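Side-chain contacts in soluble lytic murein transglycosylase (Pseudomonas aeruginosa, PDB 5OHU), which turns over bacterial cell-wall peptidoglycan as a lytic transglycosylase, acting on it in both exolytic and endolytic modes: residues G211-S216 and T227-Q232; K180-L185 and D234-D239; P475-A480 and S504-D509. All coordinates share one frame; numbering follows the deposited sequence. Where two conformers were deposited one is given.

Interaction 1: G211-S216 and T227-Q232; sequences GALMVS and TGRFSQ
Leu213, on helix 208-219, sends its two methyl groups into a notch formed by Arg229 and Phe230 in the loop ahead of helix 235-251. Its CD2 methyl sits over the centre of the Arg229 guanidinium, 3.8 Å from CZ and almost equally far from the three nitrogens. The CD1 methyl lies beside the inner end of the same group, 4.0 Å from Arg229 NE. On the Phe230 side the approach is oblique, with Leu213 CG 3.8 Å from ring atom CE1. CD2 thus serves both partners, over the guanidinium and beside CE1, while CG meets the ring and CD1 lies toward NE.

The two loop residues also pack on each other. Arg229 starts out extended, then bends at chi2 (-97°), which carries CD over one face of the Phe230 ring, 4.0 Å above its plane and displaced toward the rim. The guanidinium is thereby brought round to face the leucine. Behind this layer the backbone makes a short 3-10 segment, Phe230 N bonding to Thr227 O at 3.0 Å. The buried phenyl ring also touches Tyr263 of helix 253-263, Val241 of helix 235-251 and Val217 of helix 208-219, so it ties the loop to three helices.

No hydrogen bond joins the two segments, and the patch is small, 129 Å² in all. Dispersion between the leucine and two flat groups therefore carries it: the arginine takes part through its apolar face, while its N-H bonds, lying in the guanidinium plane, point across the direction from which the methyl comes.

Interaction 2: K180-L185 and D234-D239; sequences KVWKRL and DHATAD. With PO4 (phosphate ion), chain B.
Trp182 reaches across from helix 178-190 to the first turn of helix 235-251, where Ala236 and Asp239 receive it. With CG anti to the backbone N (chi1 -179°), CB launches the indole directly at the facing helix. At the five-membered ring, CD1 passes 3.9 Å from Asp239 OD2, and the next atom, NE1, donates to that oxygen over 3.1 Å with an N-H...O angle of 161°. The oxygen lies close to the indole plane, but the donor meets the carboxylate from above, 44° out of its plane. The six-membered ring continues past Ala236: CZ2 is 3.8 Å from Ala236 O and 4.0 Å from Ala236 CB, and CH2 keeps a similar distance from the same methyl. One edge of the buried indole thus has its polar atom satisfied and its carbons packed on the small alanine.

Asp239 is gripped twice, OD2 by Trp182 NE1 and OD1 by a salt bridge to Lys186, one turn along Trp182's own helix. Glu273 lies close to OD1, and Lys186 may offset the repulsion between the two acids. The start of helix 235-251 is fixed by Asp234 at the N-cap, whose OD1 accepts from both the backbone N and OG1 of Thr237.

Arg184 leaves helix 178-190 for other neighbours. Its extended chain ends in a forked grip on a phosphate, probably from the crystallisation liquor, with NH1 to O3 and NH2 to O2 both 2.8 Å, while NE bonds to Val155 O and NH2 also to Lys157 O. Helix 178-190 accordingly stands between helices 161-172 and 194-201, which Arg184 touches, and helix 235-251; Gln210 and Met214 of helix 208-219 pack against the indole beside the contact.

Interaction 3: P475-A480 and S504-D509; sequences PMAHRA and SAFMSD. With PO4 (phosphate ion), chain H; PO4 (phosphate ion), chain I.
Phe506, in the lysozyme-like transglycosylase domain, projects onto the Pro475-Ala477 backbone, joining the turn that follows helix 493-504 to the approach to helix 479-488. Two beta turns frame the contact, type I' from Ser504 to Met507 and type II from Met476 to Arg479.

Apolar contacts come first. Pro475 CG lies 3.6 Å from ring atom CD1 of Phe506, and Ala477 CB, at 4.2 Å, stands near CD2.

Carbonyl oxygens supply a second kind of contact. Pro475 O sits over one face of the phenyl ring, shifted toward the rim and 3.4 Å from CZ; this oxygen also accepts from Tyr621 OH. Ala477 O instead approaches the edge near the ring plane, 3.3 Å from Phe506 CE2, where the polarised C-H bonds suit an oxygen. The ring therefore meets one carbonyl at its face and another at its rim.

Hydrogen bonds to phosphate, probably brought by the crystallisation liquor, bridge the segments beside the ring. The His478 ring lies between two such ions, each at its edge and near its plane. Its NE2 donates to O2 of the chain H phosphate over 3.0 Å, at a bent 140°. From the other segment, Ser508 N donates to O3 of that same ion at 3.1 Å, almost perfectly straight at 177°.

Interactions 1 and 2 are neighbours, their centres 11 Å apart, and interaction 1 is nested in the chain within the loop that interaction 2 closes. Helices 208-219 and 235-251 follow each other in sequence, and Met214 of the first touches Trp182, so that helix 178-190 is bound into the same group of helices. Interaction 3 comes later in the chain and stands on the opposite side of the molecule's centre, about 56 and 53 Å from the other two, centre to centre. The first two contacts thus join neighbouring helices of the helical part of the chain, whereas the third includes a loop of the lysozyme-like domain.

Interaction 1: G211-S216 and T227-Q232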
# COMPACT_ATOMS: atom_id res chain seq x y z
N GLY A 211 -1.31 0.60 34.53
CA GLY A 211 -1.86 -0.04 33.34
C GLY A 211 -3.21 0.55 32.96
O GLY A 211 -3.48 0.82 31.79
N ALA A 212 -4.06 0.78 33.95
CA ALA A 212 -5.31 1.48 33.69
C ALA A 212 -5.05 2.90 33.21
O ALA A 212 -5.76 3.42 32.35
CB ALA A 212 -6.17 1.48 34.96
N LEU A 213 -4.00 3.52 33.74
CA LEU A 213 -3.63 4.86 33.33
C LEU A 213 -3.17 4.86 31.89
O LEU A 213 -3.47 5.79 31.12
CB LEU A 213 -2.54 5.39 34.25
CG LEU A 213 -2.49 6.87 34.55
CD1 LEU A 213 -3.91 7.38 34.87
CD2 LEU A 213 -1.55 7.10 35.75
N MET A 214 -2.42 3.83 31.50
CA MET A 214 -2.01 3.72 30.11
C MET A 214 -3.23 3.69 29.19
O MET A 214 -3.27 4.41 28.19
CB MET A 214 -1.14 2.48 29.90
CG MET A 214 -0.73 2.28 28.45
SD MET A 214 0.70 1.21 28.30
CE MET A 214 2.02 2.35 28.75
N VAL A 215 -4.23 2.88 29.52
CA VAL A 215 -5.41 2.78 28.66
C VAL A 215 -6.13 4.13 28.58
O VAL A 215 -6.49 4.59 27.49
CB VAL A 215 -6.34 1.65 29.14
CG1 VAL A 215 -7.63 1.63 28.29
CG2 VAL A 215 -5.62 0.29 29.09
N SER A 216 -6.35 4.77 29.73
CA SER A 216 -7.04 6.06 29.75
C SER A 216 -6.29 7.12 28.94
O SER A 216 -6.91 7.89 28.20
CB SER A 216 -7.19 6.53 31.20
OG SER A 216 -7.89 7.77 31.23
N THR A 227 -0.04 17.85 34.40
CA THR A 227 1.33 17.42 34.67
C THR A 227 1.50 16.98 36.12
O THR A 227 2.20 16.00 36.40
CB THR A 227 2.31 18.55 34.34
OG1 THR A 227 1.84 19.79 34.90
CG2 THR A 227 2.43 18.70 32.83
N GLY A 228 0.82 17.66 37.04
CA GLY A 228 0.86 17.25 38.44
C GLY A 228 0.45 15.81 38.67
O GLY A 228 0.88 15.21 39.67
N ARG A 229 -0.36 15.23 37.79
CA ARG A 229 -0.85 13.88 37.97
C ARG A 229 0.09 12.83 37.38
O ARG A 229 -0.00 11.66 37.75
CB ARG A 229 -2.25 13.74 37.33
CG ARG A 229 -3.13 12.64 37.91
CD ARG A 229 -3.06 11.37 37.06
NE ARG A 229 -3.61 10.17 37.72
CZ ARG A 229 -2.91 9.36 38.51
NH1 ARG A 229 -1.63 9.62 38.76
NH2 ARG A 229 -3.48 8.29 39.04
N PHE A 230 1.00 13.23 36.49
CA PHE A 230 1.86 12.25 35.84
C PHE A 230 3.31 12.47 36.25
O PHE A 230 4.20 12.50 35.39
CB PHE A 230 1.67 12.33 34.33
CG PHE A 230 0.29 11.95 33.88
CD1 PHE A 230 -0.04 10.62 33.63
CD2 PHE A 230 -0.70 12.91 33.77
CE1 PHE A 230 -1.30 10.26 33.24
CE2 PHE A 230 -1.98 12.56 33.38
CZ PHE A 230 -2.28 11.23 33.11
N SER A 231 3.56 12.57 37.55
CA SER A 231 4.83 13.03 38.11
C SER A 231 5.70 11.94 38.73
O SER A 231 6.88 12.19 38.98
CB SER A 231 4.55 14.09 39.19
OG SER A 231 3.74 13.51 40.21
N GLN A 232 5.14 10.77 39.01
CA GLN A 232 5.87 9.71 39.70
C GLN A 232 7.06 9.22 38.87
O GLN A 232 6.89 8.79 37.72
CB GLN A 232 4.89 8.58 39.99
CG GLN A 232 5.43 7.42 40.76
CD GLN A 232 4.32 6.49 41.17
OE1 GLN A 232 3.72 6.65 42.23
NE2 GLN A 232 4.01 5.52 40.31

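Interaction 2: K180-L185 and D234-D239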
# COMPACT_ATOMS: atom_id res chain seq x y z
N LYS A 180 6.58 -8.57 30.53
CA LYS A 180 6.08 -8.97 29.21
C LYS A 180 4.58 -8.71 29.06
O LYS A 180 4.12 -8.40 27.96
CB LYS A 180 6.37 -10.45 28.96
CG LYS A 180 7.85 -10.78 28.98
CD LYS A 180 8.06 -12.27 28.95
CE LYS A 180 9.52 -12.63 28.93
NZ LYS A 180 9.71 -14.08 29.23
N VAL A 181 3.81 -8.84 30.14
CA VAL A 181 2.43 -8.38 30.12
C VAL A 181 2.39 -6.89 29.83
O VAL A 181 1.62 -6.42 28.98
CB VAL A 181 1.72 -8.70 31.45
CG1 VAL A 181 0.24 -8.31 31.37
CG2 VAL A 181 1.89 -10.16 31.80
N TRP A 182 3.24 -6.13 30.52
CA TRP A 182 3.30 -4.68 30.33
C TRP A 182 3.64 -4.31 28.89
O TRP A 182 2.96 -3.48 28.29
CB TRP A 182 4.32 -4.08 31.30
CG TRP A 182 4.42 -2.58 31.20
CD1 TRP A 182 5.38 -1.88 30.54
CD2 TRP A 182 3.53 -1.61 31.76
NE1 TRP A 182 5.15 -0.53 30.66
CE2 TRP A 182 4.02 -0.33 31.41
CE3 TRP A 182 2.37 -1.70 32.54
CZ2 TRP A 182 3.39 0.85 31.81
CZ3 TRP A 182 1.74 -0.52 32.93
CH2 TRP A 182 2.26 0.74 32.57
N LYS A 183 4.68 -4.93 28.31
CA LYS A 183 5.01 -4.65 26.92
C LYS A 183 3.81 -4.86 26.01
O LYS A 183 3.56 -4.06 25.10
CB LYS A 183 6.12 -5.56 26.40
CG LYS A 183 7.56 -5.16 26.54
CD LYS A 183 8.11 -5.64 27.81
CE LYS A 183 9.63 -5.57 27.81
NZ LYS A 183 10.05 -4.26 27.21
N ARG A 184 3.10 -5.97 26.19
CA ARG A 184 2.00 -6.23 25.28
C ARG A 184 0.87 -5.24 25.51
O ARG A 184 0.20 -4.81 24.56
CB ARG A 184 1.50 -7.67 25.42
CG ARG A 184 0.58 -8.04 24.27
CD ARG A 184 -0.14 -9.35 24.47
NE ARG A 184 -0.98 -9.64 23.33
CZ ARG A 184 -1.84 -10.66 23.25
NH1 ARG A 184 -1.98 -11.50 24.26
NH2 ARG A 184 -2.55 -10.82 22.15
N LEU A 185 0.63 -4.87 26.77
CA LEU A 185 -0.33 -3.82 27.07
C LEU A 185 -0.03 -2.56 26.27
O LEU A 185 -0.91 -1.99 25.63
CB LEU A 185 -0.31 -3.55 28.57
CG LEU A 185 -1.09 -2.44 29.28
CD1 LEU A 185 -2.36 -2.08 28.58
CD2 LEU A 185 -1.41 -2.93 30.69
N ASP A 234 8.99 6.85 37.83
CA ASP A 234 9.25 5.44 37.53
C ASP A 234 9.09 5.20 36.03
O ASP A 234 8.52 6.03 35.31
CB ASP A 234 8.34 4.50 38.35
CG ASP A 234 6.86 4.74 38.11
OD1 ASP A 234 6.42 4.86 36.95
OD2 ASP A 234 6.11 4.78 39.10
N HIS A 235 9.59 4.06 35.57
CA HIS A 235 9.55 3.75 34.14
C HIS A 235 8.12 3.55 33.65
O HIS A 235 7.81 3.86 32.50
CB HIS A 235 10.41 2.51 33.87
CG HIS A 235 11.85 2.66 34.27
ND1 HIS A 235 12.64 1.59 34.62
CD2 HIS A 235 12.63 3.76 34.37
CE1 HIS A 235 13.86 2.03 34.92
NE2 HIS A 235 13.87 3.34 34.78
N ALA A 236 7.25 3.02 34.51
CA ALA A 236 5.87 2.82 34.11
C ALA A 236 5.22 4.16 33.74
O ALA A 236 4.62 4.30 32.67
CB ALA A 236 5.09 2.14 35.23
N THR A 237 5.38 5.15 34.61
CA THR A 237 4.81 6.46 34.34
C THR A 237 5.43 7.08 33.09
O THR A 237 4.73 7.70 32.27
CB THR A 237 4.98 7.35 35.57
OG1 THR A 237 4.32 6.71 36.68
CG2 THR A 237 4.37 8.73 35.36
N ALA A 238 6.73 6.87 32.88
CA ALA A 238 7.37 7.36 31.66
C ALA A 238 6.82 6.66 30.43
O ALA A 238 6.68 7.29 29.38
CB ALA A 238 8.89 7.16 31.73
N ASP A 239 6.51 5.36 30.53
CA ASP A 239 5.87 4.66 29.42
C ASP A 239 4.47 5.20 29.16
O ASP A 239 4.09 5.42 28.01
CB ASP A 239 5.81 3.16 29.73
CG ASP A 239 6.98 2.40 29.15
OD1 ASP A 239 7.47 2.78 28.07
OD2 ASP A 239 7.41 1.42 29.80
P PO4 B . -4.86 -13.76 23.22
O1 PO4 B . -6.29 -13.59 23.66
O2 PO4 B . -4.57 -12.81 22.08
O3 PO4 B . -3.95 -13.49 24.39
O4 PO4 B . -4.64 -15.17 22.74

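Interaction 3: P475-A480 and S504-D509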
# COMPACT_ATOMS: atom_id res chain seq x y z
N PRO A 475 -3.04 2.44 -21.66
CA PRO A 475 -4.11 2.04 -22.57
C PRO A 475 -4.96 3.22 -23.02
O PRO A 475 -5.05 4.25 -22.35
CB PRO A 475 -4.94 1.05 -21.73
CG PRO A 475 -4.46 1.21 -20.32
CD PRO A 475 -3.07 1.71 -20.38
N MET A 476 -5.62 3.03 -24.18
CA MET A 476 -6.43 4.06 -24.81
C MET A 476 -7.89 3.64 -24.97
O MET A 476 -8.57 4.15 -25.86
CB MET A 476 -5.86 4.43 -26.17
CG MET A 476 -4.44 4.97 -26.13
SD MET A 476 -4.43 6.69 -25.63
CE MET A 476 -5.14 7.47 -27.08
N ALA A 477 -8.37 2.71 -24.15
CA ALA A 477 -9.74 2.24 -24.30
C ALA A 477 -10.73 3.38 -24.04
O ALA A 477 -10.50 4.24 -23.18
CB ALA A 477 -10.02 1.07 -23.36
N HIS A 478 -11.84 3.36 -24.77
CA HIS A 478 -12.91 4.35 -24.63
C HIS A 478 -12.44 5.75 -24.99
O HIS A 478 -12.98 6.75 -24.49
CB HIS A 478 -13.51 4.32 -23.22
CG HIS A 478 -13.85 2.93 -22.77
ND1 HIS A 478 -14.96 2.25 -23.22
CD2 HIS A 478 -13.20 2.08 -21.94
CE1 HIS A 478 -14.99 1.05 -22.68
NE2 HIS A 478 -13.93 0.92 -21.89
N ARG A 479 -11.46 5.80 -25.89
CA ARG A 479 -10.86 7.04 -26.35
C ARG A 479 -11.89 8.06 -26.84
O ARG A 479 -11.79 9.25 -26.53
CB ARG A 479 -9.86 6.72 -27.46
CG ARG A 479 -9.23 7.93 -28.12
CD ARG A 479 -8.21 7.50 -29.16
NE ARG A 479 -7.60 8.65 -29.82
CZ ARG A 479 -6.44 8.61 -30.46
NH1 ARG A 479 -5.76 7.47 -30.52
NH2 ARG A 479 -5.97 9.70 -31.04
N ALA A 480 -12.86 7.61 -27.64
CA ALA A 480 -13.77 8.55 -28.28
C ALA A 480 -14.62 9.29 -27.24
O ALA A 480 -14.77 10.52 -27.31
CB ALA A 480 -14.67 7.83 -29.29
N SER A 504 -8.22 3.66 -12.03
CA SER A 504 -8.69 2.32 -12.33
C SER A 504 -7.75 1.52 -13.21
O SER A 504 -7.97 0.31 -13.38
CB SER A 504 -10.05 2.36 -13.03
OG SER A 504 -9.90 2.91 -14.34
N ALA A 505 -6.73 2.15 -13.81
CA ALA A 505 -5.91 1.51 -14.83
C ALA A 505 -6.79 0.93 -15.93
O ALA A 505 -6.53 -0.15 -16.47
CB ALA A 505 -5.01 0.43 -14.22
N PHE A 506 -7.87 1.65 -16.23
CA PHE A 506 -8.78 1.35 -17.32
C PHE A 506 -9.54 0.04 -17.14
O PHE A 506 -10.01 -0.54 -18.12
CB PHE A 506 -8.05 1.36 -18.66
CG PHE A 506 -7.81 2.75 -19.17
CD1 PHE A 506 -6.71 3.48 -18.75
CD2 PHE A 506 -8.71 3.33 -20.07
CE1 PHE A 506 -6.49 4.76 -19.21
CE2 PHE A 506 -8.50 4.61 -20.54
CZ PHE A 506 -7.39 5.33 -20.11
N MET A 507 -9.71 -0.44 -15.91
CA MET A 507 -10.63 -1.53 -15.65
C MET A 507 -11.97 -0.94 -15.24
O MET A 507 -12.12 -0.42 -14.13
CB MET A 507 -10.07 -2.46 -14.58
CG MET A 507 -8.73 -3.07 -14.97
SD MET A 507 -8.61 -4.40 -16.22
CE MET A 507 -8.88 -3.58 -17.80
N SER A 508 -12.95 -1.01 -16.15
CA SER A 508 -14.20 -0.27 -16.01
C SER A 508 -15.12 -0.86 -14.96
O SER A 508 -16.10 -0.19 -14.60
CB SER A 508 -14.93 -0.22 -17.36
OG SER A 508 -15.38 -1.50 -17.73
N ASP A 509 -14.86 -2.07 -14.48
CA ASP A 509 -15.65 -2.68 -13.42
C ASP A 509 -14.91 -2.67 -12.09
O ASP A 509 -15.32 -3.37 -11.16
CB ASP A 509 -16.05 -4.11 -13.79
CG ASP A 509 -14.86 -4.96 -14.21
OD1 ASP A 509 -13.75 -4.41 -14.36
OD2 ASP A 509 -15.05 -6.18 -14.42
P PO4 H . -12.50 -2.05 -20.02
O1 PO4 H . -13.87 -2.26 -20.64
O2 PO4 H . -12.24 -0.57 -19.93
O3 PO4 H . -12.46 -2.69 -18.65
O4 PO4 H . -11.45 -2.70 -20.89
P PO4 I . -16.82 3.60 -25.96
O1 PO4 I . -18.25 3.70 -26.43
O2 PO4 I . -16.14 2.47 -26.69
O3 PO4 I . -16.82 3.31 -24.48
O4 PO4 I . -16.10 4.90 -26.24